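Local coordinates for protein phosphinothricin N-acetyltransferase (Brucella ovis, PDB 5DWM) that probably transfers an acyl group, most likely acetyl from acetyl-CoA, to an acceptor such as the amino group of phosphinothricin, at residues 21-26 with 46-51; 73-78 with 111-116; 137-142 with 165-170. All blocks are in the same frame, centred on the assembly; numbering follows the deposited sequence. Where two conformers were deposited one is given.

Overall arrangement
From the N terminus, interaction 1 comes first. It joins helices 20-33 and 45-58 and closes the loop between them. Interaction 2 follows, setting strand 70-79 against helix 105-119 across a segment that includes strand 89-96. Interaction 3 comes last, laying helix 136-144 against strand 162-172 after the chain has passed through strand 148-159. The three loops run in series; none nests or crosses. Interactions 1 and 2 touch through Tyr74, which packs on Ile23, Ile26 and Met48 on one sheet face while Ala75 turns to the other. Interactions 2 and 3 share the sheet without touching, their centres about 15 Å apart.

Interaction 1 (21-26 with 46-51); sequences ETITAI and DEMAKR
Met48 meets both Ile23 and Thr24, and these two pairs make up the whole contact between residues 21-26 and 46-51. The backbones are nearest at Thr24 and Met48, whose CA atoms lie 6.6 Å apart.

The apolar part is carried by the tip of Met48. The chain is bent at chi2 and chi3, and the turn at chi3 (-73°) swings the methyl CE toward Ile23, to 4.0 Å from its CG2. The two side chains meet at a slant. CG2 is the short branch of Ile23.

The second pair brings a hydroxyl against methylenes. OG1 of Thr24 lies 3.5 Å from CB of Met48 and equally close to its CG, and the two side chains run past each other in opposite directions. This is a van der Waals contact. The hydroxyl has its polar partner in its own helix, the carbonyl of Ile20. It can reach back there because OG1 sits beside the backbone N, with chi1 -57°.

Within helix 45-58 a salt bridge links residues one turn apart; it does not reach residues 21-26. NE of Arg51 donates to OE2 of Glu47 at 2.9 Å, close to the guanidinium plane, with an N-H...O angle of 161°. OE2 uses its anti lone pair. A second carboxylate, that of Glu39, binds NH1 of Arg51.

Tyr74 of strand 70-79 lies against Ile23 and Met48, and Phe52 also touches Ile23. The apolar atoms are thus held between the two helices and the sheet. Two successive helices between the first and second strands, packed on one face of a mixed sheet, are typical of the GNAT acetyltransferase fold.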
ATOM      1  N   GLU A  21     -11.731  -1.328  24.610  1.00 16.46           N
ATOM      2  CA  GLU A  21     -13.085  -1.867  24.504  1.00 17.43           C
ATOM      3  C   GLU A  21     -13.962  -1.005  23.601  1.00 16.74           C
ATOM      4  O   GLU A  21     -14.625  -1.514  22.691  1.00 17.85           O
ATOM      5  CB  GLU A  21     -13.714  -2.026  25.887  1.00 21.41           C
ATOM      6  CG  GLU A  21     -15.171  -2.434  25.818  1.00 25.12           C
ATOM      7  CD  GLU A  21     -15.762  -2.700  27.174  1.00 30.29           C
ATOM      8  OE1 GLU A  21     -15.829  -3.882  27.567  1.00 33.28           O
ATOM      9  OE2 GLU A  21     -16.149  -1.725  27.849  1.00 31.87           O
ATOM     10  N   THR A  22     -13.973   0.312  23.835  1.00 17.06           N
ATOM     11  CA  THR A  22     -14.792   1.196  23.009  1.00 17.51           C
ATOM     12  C   THR A  22     -14.246   1.300  21.589  1.00 16.27           C
ATOM     13  O   THR A  22     -15.018   1.319  20.620  1.00 16.77           O
ATOM     14  CB  THR A  22     -14.903   2.572  23.666  1.00 19.89           C
ATOM     15  OG1 THR A  22     -15.465   2.427  24.973  1.00 21.78           O
ATOM     16  CG2 THR A  22     -15.803   3.486  22.848  1.00 21.46           C
ATOM     17  N   ILE A  23     -12.920   1.372  21.440  1.00 15.69           N
ATOM     18  CA  ILE A  23     -12.332   1.416  20.105  1.00 15.86           C
ATOM     19  C   ILE A  23     -12.746   0.195  19.294  1.00 15.48           C
ATOM     20  O   ILE A  23     -13.109   0.308  18.113  1.00 15.50           O
ATOM     21  CB  ILE A  23     -10.803   1.564  20.204  1.00 17.49           C
ATOM     22  CG1 ILE A  23     -10.449   3.020  20.528  1.00 19.08           C
ATOM     23  CG2 ILE A  23     -10.136   1.097  18.915  1.00 18.36           C
ATOM     24  CD1 ILE A  23      -9.054   3.212  21.015  1.00 20.64           C
ATOM     25  N   THR A  24     -12.706  -0.987  19.919  1.00 15.35           N
ATOM     26  CA  THR A  24     -13.163  -2.204  19.253  1.00 14.34           C
ATOM     27  C   THR A  24     -14.636  -2.117  18.870  1.00 14.82           C
ATOM     28  O   THR A  24     -15.024  -2.542  17.778  1.00 15.39           O
ATOM     29  CB  THR A  24     -12.889  -3.410  20.151  1.00 15.42           C
ATOM     30  OG1 THR A  24     -11.486  -3.459  20.456  1.00 16.48           O
ATOM     31  CG2 THR A  24     -13.296  -4.709  19.456  1.00 17.29           C
ATOM     32  N   ALA A  25     -15.477  -1.571  19.752  1.00 15.04           N
ATOM     33  CA  ALA A  25     -16.890  -1.410  19.414  1.00 16.19           C
ATOM     34  C   ALA A  25     -17.089  -0.460  18.231  1.00 15.65           C
ATOM     35  O   ALA A  25     -17.907  -0.727  17.339  1.00 16.02           O
ATOM     36  CB  ALA A  25     -17.682  -0.933  20.638  1.00 16.61           C
ATOM     37  N   ILE A  26     -16.347   0.649  18.202  1.00 14.57           N
ATOM     38  CA  ILE A  26     -16.447   1.596  17.092  1.00 15.09           C
ATOM     39  C   ILE A  26     -16.018   0.930  15.792  1.00 15.03           C
ATOM     40  O   ILE A  26     -16.702   1.020  14.766  1.00 15.66           O
ATOM     41  CB  ILE A  26     -15.602   2.847  17.388  1.00 16.03           C
ATOM     42  CG1 ILE A  26     -16.222   3.628  18.552  1.00 16.73           C
ATOM     43  CG2 ILE A  26     -15.474   3.731  16.149  1.00 17.35           C
ATOM     44  CD1 ILE A  26     -15.374   4.788  19.036  1.00 18.56           C
ATOM     45  N   ASP A  46      -8.879  -8.508  21.746  1.00 15.93           N
ATOM     46  CA  ASP A  46      -7.521  -9.031  21.873  1.00 16.88           C
ATOM     47  C   ASP A  46      -6.682  -8.635  20.672  1.00 14.99           C
ATOM     48  O   ASP A  46      -5.539  -8.182  20.816  1.00 16.63           O
ATOM     49  CB  ASP A  46      -7.564 -10.554  22.001  1.00 18.17           C
ATOM     50  CG  ASP A  46      -8.570 -11.028  23.041  1.00 20.24           C
ATOM     51  OD1 ASP A  46      -8.146 -11.519  24.115  1.00 23.57           O
ATOM     52  OD2 ASP A  46      -9.784 -10.910  22.780  1.00 18.86           O
ATOM     53  N   GLU A  47      -7.240  -8.808  19.472  1.00 15.40           N
ATOM     54  CA  GLU A  47      -6.533  -8.461  18.244  1.00 14.72           C
ATOM     55  C   GLU A  47      -6.325  -6.953  18.121  1.00 14.86           C
ATOM     56  O   GLU A  47      -5.242  -6.502  17.722  1.00 15.06           O
ATOM     57  CB  GLU A  47      -7.298  -9.032  17.041  1.00 16.55           C
ATOM     58  CG  GLU A  47      -6.812  -8.566  15.678  1.00 17.00           C
ATOM     59  CD  GLU A  47      -5.400  -9.006  15.339  1.00 18.65           C
ATOM     60  OE1 GLU A  47      -4.884  -9.967  15.954  1.00 21.15           O
ATOM     61  OE2 GLU A  47      -4.808  -8.375  14.441  1.00 18.78           O
ATOM     62  N   MET A  48      -7.334  -6.153  18.493  1.00 14.88           N
ATOM     63  CA  MET A  48      -7.163  -4.703  18.434  1.00 15.21           C
ATOM     64  C   MET A  48      -6.070  -4.240  19.388  1.00 15.35           C
ATOM     65  O   MET A  48      -5.241  -3.400  19.026  1.00 16.19           O
ATOM     66  CB  MET A  48      -8.483  -3.977  18.712  1.00 15.71           C
ATOM     67  CG  MET A  48      -9.545  -4.223  17.630  1.00 16.43           C
ATOM     68  SD  MET A  48      -9.091  -3.542  16.012  1.00 18.33           S
ATOM     69  CE  MET A  48      -9.300  -1.773  16.306  1.00 19.48           C
ATOM     70  N   ALA A  49      -6.022  -4.810  20.593  1.00 15.64           N
ATOM     71  CA  ALA A  49      -4.963  -4.440  21.532  1.00 15.86           C
ATOM     72  C   ALA A  49      -3.588  -4.770  20.966  1.00 15.83           C
ATOM     73  O   ALA A  49      -2.635  -3.999  21.136  1.00 17.29           O
ATOM     74  CB  ALA A  49      -5.173  -5.159  22.864  1.00 17.34           C
ATOM     75  N   LYS A  50      -3.460  -5.921  20.303  1.00 16.08           N
ATOM     76  CA  LYS A  50      -2.189  -6.287  19.685  1.00 17.18           C
ATOM     77  C   LYS A  50      -1.807  -5.302  18.590  1.00 15.71           C
ATOM     78  O   LYS A  50      -0.642  -4.889  18.497  1.00 16.14           O
ATOM     79  CB  LYS A  50      -2.272  -7.710  19.125  1.00 18.74           C
ATOM     80  N   ARG A  51      -2.774  -4.917  17.745  1.00 15.41           N
ATOM     81  CA  ARG A  51      -2.481  -3.987  16.656  1.00 14.58           C
ATOM     82  C   ARG A  51      -2.011  -2.645  17.197  1.00 15.01           C
ATOM     83  O   ARG A  51      -1.021  -2.076  16.716  1.00 15.39           O
ATOM     84  CB  ARG A  51      -3.724  -3.779  15.794  1.00 14.42           C
ATOM     85  CG  ARG A  51      -4.138  -4.992  14.980  1.00 14.87           C
ATOM     86  CD  ARG A  51      -5.396  -4.699  14.167  1.00 15.17           C
ATOM     87  NE  ARG A  51      -5.852  -5.902  13.472  1.00 15.55           N
ATOM     88  CZ  ARG A  51      -6.882  -5.942  12.632  1.00 15.33           C
ATOM     89  NH1 ARG A  51      -7.579  -4.843  12.364  1.00 16.20           N
ATOM     90  NH2 ARG A  51      -7.219  -7.086  12.062  1.00 16.73           N
TER

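Interaction 2 (73-78 with 111-116); sequences GYAYAS and RELIAR
Strand 73-78 and helix 111-116 run in nearly the same direction, 27° apart, with axes 8.9 Å from each other at closest approach and CA atoms nearest at Tyr76 and Leu113. No hydrogen bond joins them, and one leucine makes every contact from the helix side.

Leu113 extends toward the strand with CG anti to its backbone N (chi1 -169°), which carries both methyls down to the sheet. CD2 rests 3.6 Å from the carbonyl O of Tyr76. CD1 lies 4.0 Å from N of Ala77, so both methyls of the fork lie over one face of the peptide between these residues, one nearer its oxygen and the other nearer its nitrogen. Each methyl also faces an alanine: CB of Ala75 is 4.4 Å from CD2, and CB of Ala77 is 4.4 Å from CD1. Both alanines point at the helix, and their small side chains let the leucine come down onto the backbone. Tyr76 points the other way and offers the helix only its main chain.

The strand is bonded through its backbone to strands 62-67 and 89-96 on its two sides. Ile94, an acetyl-CoA-binding residue, packs on Ala75, while Pro61 and Asp92 touch Leu113. On the opposite face, Tyr76 stacks on Phe55 and meets Phe52 edge-to-face, so the sheet lies between helix 105-119 and helix 45-58.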
ATOM      1  N   GLY A  73     -14.376   8.530  19.044  1.00 17.12           N
ATOM      2  CA  GLY A  73     -13.645   8.254  17.820  1.00 17.63           C
ATOM      3  C   GLY A  73     -12.179   8.126  18.153  1.00 15.87           C
ATOM      4  O   GLY A  73     -11.743   8.445  19.263  1.00 16.58           O
ATOM      5  N   TYR A  74     -11.418   7.638  17.176  1.00 14.77           N
ATOM      6  CA  TYR A  74      -9.990   7.458  17.367  1.00 14.79           C
ATOM      7  C   TYR A  74      -9.270   7.672  16.042  1.00 15.12           C
ATOM      8  O   TYR A  74      -9.867   7.606  14.963  1.00 15.49           O
ATOM      9  CB  TYR A  74      -9.650   6.085  17.973  1.00 15.13           C
ATOM     10  CG  TYR A  74      -9.958   4.910  17.069  1.00 13.92           C
ATOM     11  CD1 TYR A  74     -11.210   4.317  17.079  1.00 14.70           C
ATOM     12  CD2 TYR A  74      -8.993   4.392  16.208  1.00 14.91           C
ATOM     13  CE1 TYR A  74     -11.502   3.241  16.265  1.00 15.59           C
ATOM     14  CE2 TYR A  74      -9.272   3.311  15.380  1.00 15.44           C
ATOM     15  CZ  TYR A  74     -10.536   2.741  15.412  1.00 15.70           C
ATOM     16  OH  TYR A  74     -10.833   1.666  14.597  1.00 18.18           O
ATOM     17  N   ALA A  75      -7.973   7.944  16.144  1.00 15.77           N
ATOM     18  CA  ALA A  75      -7.139   8.156  14.977  1.00 15.74           C
ATOM     19  C   ALA A  75      -5.732   7.679  15.293  1.00 16.10           C
ATOM     20  O   ALA A  75      -5.264   7.792  16.430  1.00 17.25           O
ATOM     21  CB  ALA A  75      -7.105   9.631  14.556  1.00 17.56           C
ATOM     22  N   TYR A  76      -5.058   7.146  14.283  1.00 15.54           N
ATOM     23  CA  TYR A  76      -3.660   6.793  14.458  1.00 15.90           C
ATOM     24  C   TYR A  76      -2.942   6.955  13.128  1.00 15.92           C
ATOM     25  O   TYR A  76      -3.563   7.115  12.073  1.00 15.27           O
ATOM     26  CB  TYR A  76      -3.482   5.382  15.044  1.00 17.27           C
ATOM     27  CG  TYR A  76      -3.925   4.264  14.137  1.00 17.65           C
ATOM     28  CD1 TYR A  76      -3.083   3.776  13.137  1.00 17.94           C
ATOM     29  CD2 TYR A  76      -5.187   3.698  14.269  1.00 17.62           C
ATOM     30  CE1 TYR A  76      -3.481   2.750  12.304  1.00 18.38           C
ATOM     31  CE2 TYR A  76      -5.594   2.668  13.439  1.00 18.48           C
ATOM     32  CZ  TYR A  76      -4.741   2.202  12.453  1.00 18.96           C
ATOM     33  OH  TYR A  76      -5.149   1.174  11.622  1.00 22.19           O
ATOM     34  N   ALA A  77      -1.618   6.935  13.200  1.00 15.91           N
ATOM     35  CA  ALA A  77      -0.768   6.904  12.025  1.00 17.11           C
ATOM     36  C   ALA A  77       0.078   5.642  12.045  1.00 16.20           C
ATOM     37  O   ALA A  77       0.285   5.021  13.091  1.00 16.75           O
ATOM     38  CB  ALA A  77       0.129   8.139  11.964  1.00 19.79           C
ATOM     39  N   SER A  78       0.528   5.249  10.859  1.00 15.55           N
ATOM     40  CA  SER A  78       1.388   4.082  10.679  1.00 16.31           C
ATOM     41  C   SER A  78       2.120   4.255   9.352  1.00 16.26           C
ATOM     42  O   SER A  78       1.914   5.237   8.639  1.00 18.03           O
ATOM     43  CB  SER A  78       0.570   2.784  10.710  1.00 20.01           C
ATOM     44  OG  SER A  78      -0.419   2.788   9.691  1.00 22.02           O
ATOM     45  N   ARG A 111      -6.723  17.046  12.824  1.00 19.07           N
ATOM     46  CA  ARG A 111      -5.874  18.204  13.078  1.00 22.08           C
ATOM     47  C   ARG A 111      -4.780  17.867  14.084  1.00 21.37           C
ATOM     48  O   ARG A 111      -3.606  18.204  13.874  1.00 20.92           O
ATOM     49  CB  ARG A 111      -6.712  19.392  13.551  1.00 25.94           C
ATOM     50  CG  ARG A 111      -5.863  20.584  13.940  1.00 34.83           C
ATOM     51  CD  ARG A 111      -6.669  21.870  13.976  1.00 42.77           C
ATOM     52  NE  ARG A 111      -7.192  22.214  12.659  1.00 49.99           N
ATOM     53  CZ  ARG A 111      -8.484  22.268  12.359  1.00 55.26           C
ATOM     54  NH1 ARG A 111      -9.395  22.011  13.290  1.00 57.28           N
ATOM     55  NH2 ARG A 111      -8.868  22.591  11.130  1.00 56.70           N
ATOM     56  N   GLU A 112      -5.135  17.180  15.172  1.00 20.66           N
ATOM     57  CA  GLU A 112      -4.127  16.857  16.177  1.00 19.85           C
ATOM     58  C   GLU A 112      -3.168  15.783  15.673  1.00 19.51           C
ATOM     59  O   GLU A 112      -1.964  15.836  15.961  1.00 19.65           O
ATOM     60  CB  GLU A 112      -4.792  16.465  17.499  1.00 20.96           C
ATOM     61  CG  GLU A 112      -3.822  16.184  18.648  1.00 21.56           C
ATOM     62  CD  GLU A 112      -2.953  17.378  19.019  1.00 24.55           C
ATOM     63  OE1 GLU A 112      -1.861  17.165  19.596  1.00 26.61           O
ATOM     64  OE2 GLU A 112      -3.355  18.525  18.732  1.00 26.47           O
ATOM     65  N   LEU A 113      -3.674  14.811  14.901  1.00 19.30           N
ATOM     66  CA  LEU A 113      -2.795  13.795  14.328  1.00 18.79           C
ATOM     67  C   LEU A 113      -1.769  14.425  13.392  1.00 19.49           C
ATOM     68  O   LEU A 113      -0.584  14.071  13.431  1.00 18.59           O
ATOM     69  CB  LEU A 113      -3.622  12.744  13.591  1.00 18.52           C
ATOM     70  CG  LEU A 113      -2.846  11.495  13.186  1.00 18.57           C
ATOM     71  CD1 LEU A 113      -2.543  10.630  14.392  1.00 20.39           C
ATOM     72  CD2 LEU A 113      -3.612  10.698  12.146  1.00 18.63           C
ATOM     73  N   ILE A 114      -2.211  15.372  12.551  1.00 18.95           N
ATOM     74  CA  ILE A 114      -1.292  16.106  11.683  1.00 18.98           C
ATOM     75  C   ILE A 114      -0.209  16.785  12.507  1.00 19.16           C
ATOM     76  O   ILE A 114       0.979  16.741  12.159  1.00 19.19           O
ATOM     77  CB  ILE A 114      -2.064  17.118  10.810  1.00 18.96           C
ATOM     78  CG1 ILE A 114      -2.947  16.399   9.784  1.00 19.72           C
ATOM     79  CG2 ILE A 114      -1.107  18.095  10.128  1.00 20.15           C
ATOM     80  CD1 ILE A 114      -3.939  17.332   9.092  1.00 20.92           C
ATOM     81  N   ALA A 115      -0.600  17.428  13.613  1.00 19.72           N
ATOM     82  CA  ALA A 115       0.380  18.085  14.478  1.00 19.85           C
ATOM     83  C   ALA A 115       1.392  17.090  15.041  1.00 21.08           C
ATOM     84  O   ALA A 115       2.598  17.360  15.046  1.00 22.22           O
ATOM     85  CB  ALA A 115      -0.317  18.854  15.608  1.00 19.44           C
ATOM     86  N   ARG A 116       0.926  15.930  15.516  1.00 20.57           N
ATOM     87  CA  ARG A 116       1.842  14.964  16.110  0.50 20.31           C
ATOM     88  C   ARG A 116       2.771  14.361  15.060  1.00 20.36           C
ATOM     89  O   ARG A 116       3.971  14.189  15.312  1.00 20.95           O
ATOM     90  CB  ARG A 116       1.052  13.881  16.848  0.50 20.51           C
ATOM     91  CG  ARG A 116       0.269  14.389  18.066  0.50 21.00           C
ATOM     92  CD  ARG A 116       1.193  14.678  19.238  0.50 21.78           C
ATOM     93  NE  ARG A 116       1.910  13.482  19.669  0.50 21.99           N
ATOM     94  CZ  ARG A 116       1.446  12.606  20.554  0.50 22.46           C
ATOM     95  NH1 ARG A 116       0.262  12.794  21.119  0.50 22.28           N
ATOM     96  NH2 ARG A 116       2.172  11.546  20.880  0.50 23.91           N
TER

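Interaction 3 (137-142 with 165-170)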
ATOM      1  N   GLY A 137     -17.825  11.404   3.309  1.00 30.61           N
ATOM      2  CA  GLY A 137     -17.468  12.006   4.585  1.00 30.04           C
ATOM      3  C   GLY A 137     -15.969  12.009   4.817  1.00 28.67           C
ATOM      4  O   GLY A 137     -15.389  13.024   5.211  1.00 30.20           O
ATOM      5  N   SER A 138     -15.316  10.874   4.546  1.00 26.44           N
ATOM      6  CA  SER A 138     -13.870  10.803   4.737  1.00 23.89           C
ATOM      7  C   SER A 138     -13.128  11.651   3.708  1.00 22.95           C
ATOM      8  O   SER A 138     -12.132  12.304   4.039  1.00 22.73           O
ATOM      9  CB  SER A 138     -13.390   9.352   4.661  1.00 25.00           C
ATOM     10  OG  SER A 138     -11.979   9.303   4.806  1.00 27.42           O
ATOM     11  N   VAL A 139     -13.583  11.636   2.452  1.00 21.89           N
ATOM     12  CA  VAL A 139     -12.964  12.477   1.430  1.00 22.87           C
ATOM     13  C   VAL A 139     -13.086  13.950   1.804  1.00 24.18           C
ATOM     14  O   VAL A 139     -12.105  14.702   1.761  1.00 24.07           O
ATOM     15  CB  VAL A 139     -13.557  12.179   0.038  1.00 23.08           C
ATOM     16  CG1 VAL A 139     -12.986  13.147  -0.990  1.00 25.13           C
ATOM     17  CG2 VAL A 139     -13.277  10.732  -0.369  1.00 21.69           C
ATOM     18  N   LYS A 140     -14.291  14.379   2.188  1.00 26.27           N
ATOM     19  CA  LYS A 140     -14.501  15.779   2.550  1.00 27.23           C
ATOM     20  C   LYS A 140     -13.695  16.168   3.789  1.00 28.01           C
ATOM     21  O   LYS A 140     -13.155  17.280   3.863  1.00 30.31           O
ATOM     22  CB  LYS A 140     -15.993  16.048   2.736  1.00 28.12           C
ATOM     23  N   LEU A 141     -13.593  15.265   4.772  1.00 27.18           N
ATOM     24  CA  LEU A 141     -12.780  15.548   5.954  1.00 25.91           C
ATOM     25  C   LEU A 141     -11.337  15.830   5.561  1.00 24.28           C
ATOM     26  O   LEU A 141     -10.719  16.785   6.043  1.00 26.61           O
ATOM     27  CB  LEU A 141     -12.837  14.370   6.930  1.00 27.11           C
ATOM     28  CG  LEU A 141     -11.735  14.275   7.999  1.00 27.30           C
ATOM     29  CD1 LEU A 141     -11.763  15.447   8.953  1.00 28.34           C
ATOM     30  CD2 LEU A 141     -11.805  12.955   8.773  1.00 26.88           C
ATOM     31  N   HIS A 142     -10.781  15.002   4.674  1.00 21.59           N
ATOM     32  CA  HIS A 142      -9.389  15.193   4.289  1.00 20.36           C
ATOM     33  C   HIS A 142      -9.221  16.428   3.410  1.00 21.25           C
ATOM     34  O   HIS A 142      -8.251  17.174   3.566  1.00 20.84           O
ATOM     35  CB  HIS A 142      -8.847  13.921   3.636  1.00 19.22           C
ATOM     36  CG  HIS A 142      -8.587  12.813   4.614  1.00 18.58           C
ATOM     37  ND1 HIS A 142      -9.564  11.924   5.012  1.00 18.07           N
ATOM     38  CD2 HIS A 142      -7.470  12.474   5.301  1.00 18.57           C
ATOM     39  CE1 HIS A 142      -9.058  11.080   5.894  1.00 19.54           C
ATOM     40  NE2 HIS A 142      -7.788  11.388   6.083  1.00 19.78           N
ATOM     41  N   ASP A 165     -13.800   1.448  -4.793  1.00 16.12           N
ATOM     42  CA  ASP A 165     -12.580   2.107  -5.237  1.00 16.00           C
ATOM     43  C   ASP A 165     -11.816   2.629  -4.031  1.00 15.52           C
ATOM     44  O   ASP A 165     -12.414   3.027  -3.031  1.00 17.92           O
ATOM     45  CB  ASP A 165     -12.883   3.312  -6.137  1.00 16.97           C
ATOM     46  CG  ASP A 165     -13.586   2.933  -7.434  1.00 18.08           C
ATOM     47  OD1 ASP A 165     -13.670   1.738  -7.781  1.00 18.39           O
ATOM     48  OD2 ASP A 165     -14.059   3.856  -8.124  1.00 21.81           O
ATOM     49  N   THR A 166     -10.491   2.671  -4.140  1.00 13.98           N
ATOM     50  CA  THR A 166      -9.655   3.288  -3.113  1.00 14.82           C
ATOM     51  C   THR A 166      -9.262   4.680  -3.585  1.00 15.76           C
ATOM     52  O   THR A 166      -8.614   4.817  -4.626  1.00 17.31           O
ATOM     53  CB  THR A 166      -8.382   2.476  -2.906  1.00 15.85           C
ATOM     54  OG1 THR A 166      -8.708   1.171  -2.430  1.00 16.54           O
ATOM     55  CG2 THR A 166      -7.460   3.181  -1.906  1.00 17.21           C
ATOM     56  N   VAL A 167      -9.646   5.706  -2.829  1.00 14.86           N
ATOM     57  CA  VAL A 167      -9.243   7.080  -3.119  1.00 15.96           C
ATOM     58  C   VAL A 167      -8.004   7.416  -2.296  1.00 14.99           C
ATOM     59  O   VAL A 167      -7.991   7.229  -1.072  1.00 16.17           O
ATOM     60  CB  VAL A 167     -10.398   8.063  -2.848  1.00 16.65           C
ATOM     61  CG1 VAL A 167      -9.868   9.491  -2.699  1.00 18.70           C
ATOM     62  CG2 VAL A 167     -11.436   7.967  -3.979  1.00 18.20           C
ATOM     63  N   LEU A 168      -6.953   7.886  -2.961  1.00 13.84           N
ATOM     64  CA  LEU A 168      -5.716   8.269  -2.288  1.00 14.70           C
ATOM     65  C   LEU A 168      -5.605   9.787  -2.218  1.00 15.75           C
ATOM     66  O   LEU A 168      -5.873  10.483  -3.205  1.00 15.56           O
ATOM     67  CB  LEU A 168      -4.498   7.716  -3.033  1.00 17.09           C
ATOM     68  CG  LEU A 168      -4.530   6.210  -3.276  1.00 20.77           C
ATOM     69  CD1 LEU A 168      -3.504   5.887  -4.312  1.00 25.54           C
ATOM     70  CD2 LEU A 168      -4.232   5.473  -1.997  1.00 25.07           C
ATOM     71  N   MET A 169      -5.207  10.301  -1.045  1.00 15.00           N
ATOM     72  CA  MET A 169      -5.000  11.730  -0.841  1.00 15.44           C
ATOM     73  C   MET A 169      -3.740  11.939  -0.010  1.00 15.36           C
ATOM     74  O   MET A 169      -3.364  11.081   0.792  1.00 15.85           O
ATOM     75  CB  MET A 169      -6.197  12.375  -0.127  1.00 15.47           C
ATOM     76  CG  MET A 169      -7.542  12.029  -0.761  1.00 17.00           C
ATOM     77  SD  MET A 169      -8.921  12.935  -0.041  1.00 19.67           S
ATOM     78  CE  MET A 169      -8.543  14.603  -0.587  1.00 22.12           C
ATOM     79  N   GLN A 170      -3.095  13.093  -0.175  1.00 15.33           N
ATOM     80  CA  GLN A 170      -1.868  13.330   0.577  1.00 15.51           C
ATOM     81  C   GLN A 170      -1.752  14.782   1.021  1.00 16.48           C
ATOM     82  O   GLN A 170      -2.322  15.695   0.421  1.00 18.00           O
ATOM     83  CB  GLN A 170      -0.598  12.873  -0.168  1.00 15.50           C
ATOM     84  CG  GLN A 170      -0.252  13.710  -1.386  1.00 15.54           C
ATOM     85  CD  GLN A 170       0.988  13.214  -2.117  1.00 15.33           C
ATOM     86  OE1 GLN A 170       0.942  12.973  -3.320  1.00 16.80           O
ATOM     87  NE2 GLN A 170       2.106  13.084  -1.397  1.00 16.78           N
TER
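Met169 and Val167 of strand 162-172 receive Val139 and His142 of helix 136-144. The sulfur of Met169 is the central atom: SD lies 3.8 Å from CB of His142 and 4.2 Å from CG1 of Val139. It is also 4.1 Å from the carbonyl O of Val139. The side chains of Met169 and Val139 cross at about a right angle. Met169 runs straight out from the strand as far as its sulfur and bends only at chi3 (68°). The other branch of Val139 packs on the strand, with CG2 at 4.3 Å from CG1 of Val167. Val167 and Met169 both point at the helix, two residues apart on one face of the strand. All of this is apolar or van der Waals contact, without a hydrogen bond across.

The next shell fixes the imidazole of His142. ND1 donates to the carbonyl O of Ser138 at 2.8 Å, nearly straight at 167° and in the plane of the ring. That oxygen also takes the helical bond from N of His142, and the two donors reach it from opposite faces of its plane. NE2 is hydrogen-bonded to Asp92, and Phe147 meets the ring edge-to-face. With both nitrogens bound, rotation of the ring is restrained.

Beyond the strand, Leu168 packs on Leu168 of the second subunit. The side chain of His142 is about 4 Å from that of Ile94, an acetyl-CoA-binding residue. A last helix laid on the sheet and followed by an antiparallel strand pair, here 148-159 and 162-172, is characteristic of the C-terminal half of the GNAT fold.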